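Local structure of chitin deacetylase 1 (5ZNT) at residues F77-Y82 against A99-T104; I103-D108 against A147-V152; A115-W120 against G154-T159. The protein hydrolyses the N-acetyl groups of N-acetyl-D-glucosamine residues in chitin, a zinc-dependent deacetylation that yields chitosan and acetate. One frame throughout, in Å; residues are numbered along the deposited sequence.

Interaction 1: F77-Y82 against A99-T104; sequences FVSHKY and AVHSIT. With ZN (zinc ion), chain C.
Phe77 and Ala99 sit abreast on neighbouring parallel strands, and the methyl CB of Ala99 reaches the phenyl ring at CD1, 3.4 Å away. With CG anti to its own carbonyl carbon (chi1 -70°), the ring of Phe77 extends alongside the next strand, next to Ala99 CB, where a residue as small as alanine leaves room for it; Val100 O meets the ring edge near its plane. Val78 and Val100 put their beta-branched side chains on the other face of the sheet, where Val78 packs on Met127 of helix 117-134.

The backbones are joined by a nearly straight bond from Val78 N to Ala99 O (2.9 Å, 171°) and a more bent one from His101 N to Val78 O (2.9 Å), the donor in each lying above the carbonyl plane. Past the strand ends the pairing weakens: His80 N reaches Ser102 O in a weak bond of 3.3 Å, and Ser79 CA makes a CA-H...O contact with the same oxygen. His80 then runs side by side with Ile103, CD2 near CG2, while its two ring nitrogens are held by Tyr85 OH and Pro368 O.

His101 follows directly on strand 97-100. Its CB rests on Phe77 O at 3.4 Å, and CG, anti to the backbone N (chi1 -168°), carries the imidazole to the zinc ion, bound by NE2 at 2.1 Å; Asp46, His105 and three waters complete the coordination. This is the C-terminal edge of a beta-alpha-beta unit, the usual place for an active site among parallel strands. ND1 of His101 bonds to the carbonyl of Arg146, which fixes the ring's rotation and probably makes NE2 a stronger electron donor to the metal.

Interaction 2: I103-D108 against A147-V152; sequences ITHNDD and APYLRV. With ZN (zinc ion), chain C.
His105 has Pro148 over one face of its imidazole and Tyr149 off its edge, where two loops of the polysaccharide deacetylase domain meet at the zinc site of this carbohydrate esterase 4 enzyme. Asp46 and the two histidines form the Asp-His-His metal triad of the family.

The path of His105 begins at CB, from which CG stands anti to the backbone N (chi1 -152°) and sends the imidazole toward the metal. CG and CD2 pass the proline, CD2 lying 4.0 Å from Pro148 CG. Pro148 CB lies almost exactly over the ring centre, 3.9 Å from the centroid and 2° off the normal, a CH-pi contact for which the compact, rigid CH2 groups of a proline ring are well suited. ND1 gives a weak hydrogen bond to Tyr149 OH at the ring edge (3.2 Å). CE1 comes 3.4 Å from Tyr149 CZ, as the edge of the imidazole turns toward the phenol face in an offset edge-to-face pair with planes at 72°. The tip, NE2, binds the zinc ion at 2.1 Å.

Tyr149 also meets the following turn: Asn106 O approaches CE2 at the ring edge, and Asp107 CB touches the hydroxyl. That turn is tied by side chains that imitate backbone: Thr104 OG1 accepts from Asn106 N in an ST turn, and Asn106 OD1 from Asp108 N in an Asx turn. Asn106 O also receives Trp112 NE1 from helix 109-113. The backbone of the proline-tyrosine loop reaches the metal sphere as well, since Tyr149 N donates at 2.8 Å to water 2, itself a zinc ligand.

Interaction 3: A115-W120 against G154-T159; sequences ATVDDW and GNNQFT
Asn156 and Ala115 make the one hydrogen bond that joins these two segments: Asn156 ND2 donates to Ala115 O at 2.9 Å in a fairly straight line. The oxygen lies close to the plane of the amide, while the donor is tilted 27° from the carbonyl plane. Because CG of Asn156 is anti to its carbonyl carbon (chi1 -75°), the short side chain leads straight across to the residue before the N-cap, a span that suits asparagine.

Stacking and van der Waals contacts carry the rest. Gln157 extends over one face of the Trp120 indole, with CB 3.8 Å from the centroid of the six-membered ring and its amide nearly parallel to the ring plane, 8° apart. Its OE1 approaches CH2 at 3.6 Å and is bonded to Gly153 N, which helps hold the amide flat. With Trp120 reduced to an alanine, the Gln157 chain would probably lose the surface its amide lies on, and a gap would be likely to open beneath it. Val117 crosses Asn156 at about a right angle, its CG2 reaching OD1 and, farther along, Thr159 CB at 4.1 Å.

Bonds within each segment shape the two helices. Thr116 and Asp119 form a capping box, in which Asp119 N donates to Thr116 OG1 (3.0 Å) and a weaker bond returns from Thr116 N to Asp119 OD2. In helix 154-163 Thr159 OG1 bonds back to Asn155 O, which also accepts from Thr159 N.

Helix 117-134 thus starts against helix 154-163, with Trp120 also meeting Met160 of that helix, Trp112 of helix 109-113 and the loop at Ala147; Gln157 packs on Thr171, which lies in the link from strand 168-169 to strand 173-174.

Interaction 1 is the buried contact, a pairing of parallel strands; interaction 2 joins loops at the surface, and interaction 3, partly buried, joins the first turn of helix 117-134 and helix 154-163. The first two share Ile103 and Thr104, touch where His101 CE1 meets Pro148 CA, and each give one histidine to the same zinc ion, the first from a strand end and the second from a loop. Interaction 3 brings no ligand, yet it touches interaction 2: Ala147 CB and Arg151 O both pack on Trp120 CH2. The chemistry changes accordingly, from backbone bonding in the sheet, through imidazole contacts beside the metal, to indole-amide stacking and one side-chain-to-backbone hydrogen bond between the helices.

Interaction 1: F77-Y82 against A99-T104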
loop_
_atom_site.group_PDB
_atom_site.type_symbol
_atom_site.label_atom_id
_atom_site.label_comp_id
_atom_site.label_asym_id
_atom_site.label_seq_id
_atom_site.Cartn_x
_atom_site.Cartn_y
_atom_site.Cartn_z
ATOM N N PHE A 77 -3.779 -0.561 3.738
ATOM C CA PHE A 77 -4.869 -0.693 2.771
ATOM C C PHE A 77 -6.056 -1.282 3.523
ATOM O O PHE A 77 -6.107 -2.483 3.793
ATOM C CB PHE A 77 -4.443 -1.556 1.582
ATOM C CG PHE A 77 -3.436 -0.874 0.692
ATOM C CD1 PHE A 77 -3.847 0.052 -0.259
ATOM C CD2 PHE A 77 -2.083 -1.130 0.839
ATOM C CE1 PHE A 77 -2.911 0.703 -1.061
ATOM C CE2 PHE A 77 -1.154 -0.490 0.036
ATOM C CZ PHE A 77 -1.566 0.423 -0.901
ATOM N N VAL A 78 -7.015 -0.430 3.859
ATOM C CA VAL A 78 -8.021 -0.745 4.873
ATOM C C VAL A 78 -9.290 -1.186 4.181
ATOM O O VAL A 78 -9.779 -0.495 3.282
ATOM C CB VAL A 78 -8.280 0.473 5.781
ATOM C CG1 VAL A 78 -9.370 0.137 6.830
ATOM C CG2 VAL A 78 -6.957 0.880 6.489
ATOM N N SER A 79 -9.829 -2.335 4.599
ATOM C CA SER A 79 -11.153 -2.780 4.192
ATOM C C SER A 79 -12.141 -2.497 5.326
ATOM O O SER A 79 -11.754 -2.419 6.491
ATOM C CB SER A 79 -11.148 -4.284 3.846
ATOM O OG SER A 79 -10.694 -5.059 4.966
ATOM N N HIS A 80 -13.434 -2.381 4.976
ATOM C CA HIS A 80 -14.422 -1.815 5.903
ATOM C C HIS A 80 -14.809 -2.782 7.016
ATOM O O HIS A 80 -14.835 -2.404 8.189
ATOM C CB HIS A 80 -15.665 -1.378 5.119
ATOM C CG HIS A 80 -16.814 -0.909 5.973
ATOM N ND1 HIS A 80 -16.667 -0.007 7.011
ATOM C CD2 HIS A 80 -18.134 -1.207 5.919
ATOM C CE1 HIS A 80 -17.853 0.234 7.554
ATOM N NE2 HIS A 80 -18.761 -0.480 6.907
ATOM N N LYS A 81 -15.168 -4.031 6.679
ATOM C CA LYS A 81 -15.893 -4.832 7.659
ATOM C C LYS A 81 -15.012 -5.125 8.861
ATOM O O LYS A 81 -13.865 -5.566 8.720
ATOM C CB LYS A 81 -16.410 -6.145 7.035
ATOM C CG LYS A 81 -17.633 -6.729 7.758
ATOM C CD LYS A 81 -18.057 -8.084 7.097
ATOM C CE LYS A 81 -19.378 -8.577 7.644
ATOM N NZ LYS A 81 -19.878 -9.809 6.911
ATOM N N TYR A 82 -15.557 -4.861 10.055
ATOM C CA TYR A 82 -14.914 -5.043 11.353
ATOM C C TYR A 82 -13.824 -4.025 11.651
ATOM O O TYR A 82 -13.100 -4.182 12.635
ATOM C CB TYR A 82 -14.323 -6.449 11.516
ATOM C CG TYR A 82 -15.286 -7.558 11.128
ATOM C CD1 TYR A 82 -16.519 -7.705 11.785
ATOM C CD2 TYR A 82 -14.959 -8.467 10.120
ATOM C CE1 TYR A 82 -17.406 -8.751 11.428
ATOM C CE2 TYR A 82 -15.826 -9.494 9.759
ATOM C CZ TYR A 82 -17.041 -9.640 10.416
ATOM O OH TYR A 82 -17.895 -10.668 10.033
ATOM N N ALA A 99 -5.018 3.997 3.109
ATOM C CA ALA A 99 -5.470 3.813 1.730
ATOM C C ALA A 99 -6.661 2.861 1.747
ATOM O O ALA A 99 -6.997 2.294 2.791
ATOM C CB ALA A 99 -4.338 3.252 0.836
ATOM N N VAL A 100 -7.330 2.669 0.594
ATOM C CA VAL A 100 -8.576 1.894 0.588
ATOM C C VAL A 100 -8.348 0.524 -0.024
ATOM O O VAL A 100 -7.566 0.354 -0.973
ATOM C CB VAL A 100 -9.740 2.616 -0.117
ATOM C CG1 VAL A 100 -9.965 4.012 0.492
ATOM C CG2 VAL A 100 -9.548 2.689 -1.630
ATOM N N HIS A 101 -9.074 -0.453 0.515
ATOM C CA HIS A 101 -9.021 -1.854 0.136
ATOM C C HIS A 101 -10.447 -2.397 -0.019
ATOM O O HIS A 101 -10.694 -3.585 0.207
ATOM C CB HIS A 101 -8.228 -2.635 1.185
ATOM C CG HIS A 101 -7.843 -4.032 0.790
ATOM N ND1 HIS A 101 -7.326 -4.351 -0.447
ATOM C CD2 HIS A 101 -7.847 -5.190 1.504
ATOM C CE1 HIS A 101 -7.045 -5.645 -0.485
ATOM N NE2 HIS A 101 -7.359 -6.179 0.684
ATOM N N SER A 102 -11.397 -1.509 -0.351
ATOM C CA SER A 102 -12.810 -1.758 -0.668
ATOM C C SER A 102 -13.726 -1.849 0.563
ATOM O O SER A 102 -13.270 -2.030 1.696
ATOM C CB SER A 102 -13.004 -3.017 -1.527
ATOM O OG SER A 102 -13.128 -4.162 -0.715
ATOM N N ILE A 103 -15.029 -1.711 0.327
ATOM C CA ILE A 103 -16.026 -1.878 1.387
ATOM C C ILE A 103 -16.266 -3.356 1.676
ATOM O O ILE A 103 -16.184 -3.803 2.826
ATOM C CB ILE A 103 -17.338 -1.177 0.986
ATOM C CG1 ILE A 103 -17.149 0.345 1.023
ATOM C CG2 ILE A 103 -18.511 -1.673 1.904
ATOM C CD1 ILE A 103 -18.388 1.143 0.543
ATOM N N THR A 104 -16.550 -4.142 0.641
ATOM C CA THR A 104 -17.014 -5.508 0.859
ATOM C C THR A 104 -15.900 -6.545 0.922
ATOM O O THR A 104 -16.120 -7.614 1.503
ATOM C CB THR A 104 -17.985 -5.958 -0.249
ATOM O OG1 THR A 104 -17.255 -6.171 -1.462
ATOM C CG2 THR A 104 -19.088 -4.916 -0.495
HETATM ZN ZN ZN C . -7.331 -8.146 1.457
HETATM O O HOH W 1 -5.106 -8.285 0.910
HETATM O O HOH W 2 -6.806 -8.987 -0.623
HETATM O O HOH W 3 -7.064 -10.131 2.238
#

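Interaction 2: I103-D108 against A147-V152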
loop_
_atom_site.group_PDB
_atom_site.type_symbol
_atom_site.label_atom_id
_atom_site.label_comp_id
_atom_site.label_asym_id
_atom_site.label_seq_id
_atom_site.Cartn_x
_atom_site.Cartn_y
_atom_site.Cartn_z
ATOM N N ILE A 103 -15.029 -1.711 0.327
ATOM C CA ILE A 103 -16.026 -1.878 1.387
ATOM C C ILE A 103 -16.266 -3.356 1.676
ATOM O O ILE A 103 -16.184 -3.803 2.826
ATOM C CB ILE A 103 -17.338 -1.177 0.986
ATOM C CG1 ILE A 103 -17.149 0.345 1.023
ATOM C CG2 ILE A 103 -18.511 -1.673 1.904
ATOM C CD1 ILE A 103 -18.388 1.143 0.543
ATOM N N THR A 104 -16.550 -4.142 0.641
ATOM C CA THR A 104 -17.014 -5.508 0.859
ATOM C C THR A 104 -15.900 -6.545 0.922
ATOM O O THR A 104 -16.120 -7.614 1.503
ATOM C CB THR A 104 -17.985 -5.958 -0.249
ATOM O OG1 THR A 104 -17.255 -6.171 -1.462
ATOM C CG2 THR A 104 -19.088 -4.916 -0.495
ATOM N N HIS A 105 -14.734 -6.283 0.330
ATOM C CA HIS A 105 -13.704 -7.320 0.163
ATOM C C HIS A 105 -14.316 -8.600 -0.427
ATOM O O HIS A 105 -13.983 -9.720 -0.027
ATOM C CB HIS A 105 -12.990 -7.613 1.489
ATOM C CG HIS A 105 -11.578 -8.091 1.325
ATOM N ND1 HIS A 105 -11.258 -9.397 1.001
ATOM C CD2 HIS A 105 -10.398 -7.435 1.447
ATOM C CE1 HIS A 105 -9.943 -9.525 0.949
ATOM N NE2 HIS A 105 -9.400 -8.343 1.194
ATOM N N ASN A 106 -15.262 -8.413 -1.341
ATOM C CA ASN A 106 -15.938 -9.485 -2.072
ATOM C C ASN A 106 -14.957 -10.572 -2.492
ATOM O O ASN A 106 -13.992 -10.296 -3.208
ATOM C CB ASN A 106 -16.614 -8.876 -3.305
ATOM C CG ASN A 106 -17.585 -9.841 -3.998
ATOM O OD1 ASN A 106 -17.421 -11.050 -3.930
ATOM N ND2 ASN A 106 -18.597 -9.292 -4.657
ATOM N N ASP A 107 -15.185 -11.807 -2.033
ATOM C CA ASP A 107 -14.223 -12.876 -2.290
ATOM C C ASP A 107 -14.453 -13.578 -3.617
ATOM O O ASP A 107 -13.740 -14.540 -3.919
ATOM C CB ASP A 107 -14.212 -13.898 -1.150
ATOM C CG ASP A 107 -15.537 -14.635 -0.988
ATOM O OD1 ASP A 107 -16.517 -14.345 -1.715
ATOM O OD2 ASP A 107 -15.598 -15.496 -0.092
ATOM N N ASP A 108 -15.400 -13.101 -4.416
ATOM C CA ASP A 108 -15.629 -13.596 -5.770
ATOM C C ASP A 108 -14.661 -12.877 -6.702
ATOM O O ASP A 108 -14.901 -11.737 -7.103
ATOM C CB ASP A 108 -17.078 -13.364 -6.174
ATOM C CG ASP A 108 -17.430 -14.034 -7.483
ATOM O OD1 ASP A 108 -16.517 -14.591 -8.129
ATOM O OD2 ASP A 108 -18.618 -14.000 -7.856
ATOM N N ALA A 147 -6.816 -3.486 -4.732
ATOM C CA ALA A 147 -7.996 -4.341 -4.903
ATOM C C ALA A 147 -7.861 -5.635 -4.107
ATOM O O ALA A 147 -6.766 -6.200 -4.016
ATOM C CB ALA A 147 -8.224 -4.676 -6.382
ATOM N N PRO A 148 -8.964 -6.107 -3.508
ATOM C CA PRO A 148 -8.979 -7.435 -2.894
ATOM C C PRO A 148 -8.468 -8.508 -3.847
ATOM O O PRO A 148 -8.718 -8.467 -5.061
ATOM C CB PRO A 148 -10.462 -7.648 -2.556
ATOM C CG PRO A 148 -10.967 -6.251 -2.284
ATOM C CD PRO A 148 -10.239 -5.389 -3.322
ATOM N N TYR A 149 -7.724 -9.452 -3.274
ATOM C CA TYR A 149 -7.090 -10.581 -3.963
ATOM C C TYR A 149 -6.208 -10.127 -5.137
ATOM O O TYR A 149 -5.908 -10.923 -6.037
ATOM C CB TYR A 149 -8.163 -11.620 -4.380
ATOM C CG TYR A 149 -9.102 -11.882 -3.210
ATOM C CD1 TYR A 149 -8.743 -12.748 -2.175
ATOM C CD2 TYR A 149 -10.299 -11.177 -3.084
ATOM C CE1 TYR A 149 -9.585 -12.946 -1.070
ATOM C CE2 TYR A 149 -11.139 -11.352 -1.970
ATOM C CZ TYR A 149 -10.768 -12.232 -0.981
ATOM O OH TYR A 149 -11.594 -12.410 0.102
ATOM N N LEU A 150 -5.772 -8.857 -5.116
ATOM C CA LEU A 150 -4.958 -8.251 -6.169
ATOM C C LEU A 150 -5.585 -8.468 -7.549
ATOM O O LEU A 150 -4.893 -8.721 -8.542
ATOM C CB LEU A 150 -3.517 -8.783 -6.129
ATOM C CG LEU A 150 -2.783 -8.617 -4.778
ATOM C CD1 LEU A 150 -1.336 -9.111 -4.873
ATOM C CD2 LEU A 150 -2.769 -7.143 -4.374
ATOM N N ARG A 151 -6.915 -8.354 -7.622
ATOM C CA ARG A 151 -7.616 -8.491 -8.897
ATOM C C ARG A 151 -7.666 -7.134 -9.580
ATOM O O ARG A 151 -8.422 -6.245 -9.168
ATOM C CB ARG A 151 -9.024 -9.045 -8.697
ATOM C CG ARG A 151 -9.104 -10.398 -8.015
ATOM C CD ARG A 151 -8.186 -11.429 -8.662
ATOM N NE ARG A 151 -8.522 -11.678 -10.064
ATOM C CZ ARG A 151 -7.821 -12.487 -10.852
ATOM N NH1 ARG A 151 -6.749 -13.111 -10.372
ATOM N NH2 ARG A 151 -8.175 -12.659 -12.122
ATOM N N VAL A 152 -6.874 -6.970 -10.640
ATOM C CA VAL A 152 -6.887 -5.729 -11.394
ATOM C C VAL A 152 -8.182 -5.632 -12.191
ATOM O O VAL A 152 -8.685 -6.638 -12.709
ATOM C CB VAL A 152 -5.663 -5.663 -12.319
ATOM C CG1 VAL A 152 -5.558 -4.283 -12.938
ATOM C CG2 VAL A 152 -4.415 -6.020 -11.517
HETATM ZN ZN ZN C . -7.331 -8.146 1.457
HETATM O O HOH W 2 -6.806 -8.987 -0.623
HETATM O O HOH W 1 -5.106 -8.285 0.910
HETATM O O HOH W 3 -7.064 -10.131 2.238
#

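Interaction 3: A115-W120 against G154-T159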
loop_
_atom_site.group_PDB
_atom_site.type_symbol
_atom_site.label_atom_id
_atom_site.label_comp_id
_atom_site.label_asym_id
_atom_site.label_seq_id
_atom_site.Cartn_x
_atom_site.Cartn_y
_atom_site.Cartn_z
ATOM N N ALA A 115 -15.811 -6.064 -13.035
ATOM C CA ALA A 115 -16.670 -5.037 -12.458
ATOM C C ALA A 115 -16.721 -3.791 -13.332
ATOM O O ALA A 115 -15.726 -3.389 -13.939
ATOM C CB ALA A 115 -16.191 -4.661 -11.052
ATOM N N THR A 116 -17.894 -3.161 -13.367
ATOM C CA THR A 116 -18.093 -1.885 -14.048
ATOM C C THR A 116 -17.343 -0.756 -13.341
ATOM O O THR A 116 -16.900 -0.884 -12.193
ATOM C CB THR A 116 -19.575 -1.501 -14.075
ATOM O OG1 THR A 116 -20.045 -1.397 -12.721
ATOM C CG2 THR A 116 -20.403 -2.537 -14.831
ATOM N N VAL A 117 -17.238 0.377 -14.043
ATOM C CA VAL A 117 -16.699 1.595 -13.443
ATOM C C VAL A 117 -17.479 1.956 -12.184
ATOM O O VAL A 117 -16.897 2.324 -11.155
ATOM C CB VAL A 117 -16.725 2.738 -14.474
ATOM C CG1 VAL A 117 -16.447 4.087 -13.820
ATOM C CG2 VAL A 117 -15.719 2.448 -15.593
ATOM N N ASP A 118 -18.808 1.843 -12.241
ATOM C CA ASP A 118 -19.622 2.208 -11.088
ATOM C C ASP A 118 -19.392 1.252 -9.919
ATOM O O ASP A 118 -19.332 1.692 -8.766
ATOM C CB ASP A 118 -21.094 2.260 -11.493
ATOM C CG ASP A 118 -22.005 2.656 -10.340
ATOM O OD1 ASP A 118 -21.873 3.800 -9.845
ATOM O OD2 ASP A 118 -22.857 1.825 -9.943
ATOM N N ASP A 119 -19.253 -0.052 -10.192
ATOM C CA ASP A 119 -18.939 -1.013 -9.136
ATOM C C ASP A 119 -17.626 -0.651 -8.441
ATOM O O ASP A 119 -17.539 -0.650 -7.208
ATOM C CB ASP A 119 -18.819 -2.432 -9.699
ATOM C CG ASP A 119 -20.155 -3.063 -10.109
ATOM O OD1 ASP A 119 -21.219 -2.748 -9.527
ATOM O OD2 ASP A 119 -20.108 -3.915 -11.030
ATOM N N TRP A 120 -16.581 -0.379 -9.230
ATOM C CA TRP A 120 -15.299 0.016 -8.653
ATOM C C TRP A 120 -15.453 1.275 -7.816
ATOM O O TRP A 120 -14.841 1.395 -6.748
ATOM C CB TRP A 120 -14.259 0.240 -9.759
ATOM C CG TRP A 120 -13.638 -1.028 -10.209
ATOM C CD1 TRP A 120 -13.965 -1.767 -11.328
ATOM C CD2 TRP A 120 -12.591 -1.737 -9.549
ATOM N NE1 TRP A 120 -13.174 -2.892 -11.398
ATOM C CE2 TRP A 120 -12.333 -2.908 -10.311
ATOM C CE3 TRP A 120 -11.851 -1.511 -8.374
ATOM C CZ2 TRP A 120 -11.354 -3.832 -9.950
ATOM C CZ3 TRP A 120 -10.873 -2.427 -8.019
ATOM C CH2 TRP A 120 -10.632 -3.575 -8.809
ATOM N N GLY A 154 -8.943 -4.156 -15.167
ATOM C CA GLY A 154 -8.751 -3.671 -16.527
ATOM C C GLY A 154 -8.756 -2.164 -16.596
ATOM O O GLY A 154 -8.244 -1.480 -15.705
ATOM N N ASN A 155 -9.380 -1.624 -17.647
ATOM C CA ASN A 155 -9.479 -0.176 -17.756
ATOM C C ASN A 155 -10.513 0.392 -16.796
ATOM O O ASN A 155 -10.393 1.546 -16.383
ATOM C CB ASN A 155 -9.830 0.242 -19.189
ATOM C CG ASN A 155 -8.691 -0.031 -20.167
ATOM O OD1 ASN A 155 -7.636 0.632 -20.117
ATOM N ND2 ASN A 155 -8.892 -1.014 -21.057
ATOM N N ASN A 156 -11.535 -0.393 -16.460
ATOM C CA ASN A 156 -12.617 0.110 -15.617
ATOM C C ASN A 156 -12.089 0.606 -14.277
ATOM O O ASN A 156 -12.464 1.691 -13.823
ATOM C CB ASN A 156 -13.668 -0.977 -15.408
ATOM C CG ASN A 156 -14.532 -1.184 -16.642
ATOM O OD1 ASN A 156 -14.463 -0.414 -17.606
ATOM N ND2 ASN A 156 -15.340 -2.221 -16.616
ATOM N N GLN A 157 -11.228 -0.185 -13.623
ATOM C CA GLN A 157 -10.672 0.240 -12.337
ATOM C C GLN A 157 -9.994 1.591 -12.468
ATOM O O GLN A 157 -10.210 2.496 -11.654
ATOM C CB GLN A 157 -9.685 -0.797 -11.801
ATOM C CG GLN A 157 -8.936 -0.296 -10.528
ATOM C CD GLN A 157 -7.903 -1.278 -10.003
ATOM O OE1 GLN A 157 -7.748 -2.372 -10.544
ATOM N NE2 GLN A 157 -7.184 -0.885 -8.935
ATOM N N PHE A 158 -9.192 1.761 -13.527
ATOM C CA PHE A 158 -8.400 2.973 -13.654
ATOM C C PHE A 158 -9.224 4.134 -14.178
ATOM O O PHE A 158 -8.966 5.276 -13.789
ATOM C CB PHE A 158 -7.165 2.684 -14.525
ATOM C CG PHE A 158 -6.173 1.808 -13.833
ATOM C CD1 PHE A 158 -6.385 0.442 -13.735
ATOM C CD2 PHE A 158 -5.076 2.364 -13.181
ATOM C CE1 PHE A 158 -5.505 -0.366 -13.050
ATOM C CE2 PHE A 158 -4.190 1.562 -12.488
ATOM C CZ PHE A 158 -4.397 0.199 -12.431
ATOM N N THR A 159 -10.231 3.874 -15.027
ATOM C CA THR A 159 -11.188 4.929 -15.347
ATOM C C THR A 159 -11.843 5.461 -14.071
ATOM O O THR A 159 -11.913 6.674 -13.850
ATOM C CB THR A 159 -12.249 4.410 -16.325
ATOM O OG1 THR A 159 -11.612 3.950 -17.527
ATOM C CG2 THR A 159 -13.249 5.527 -16.670
#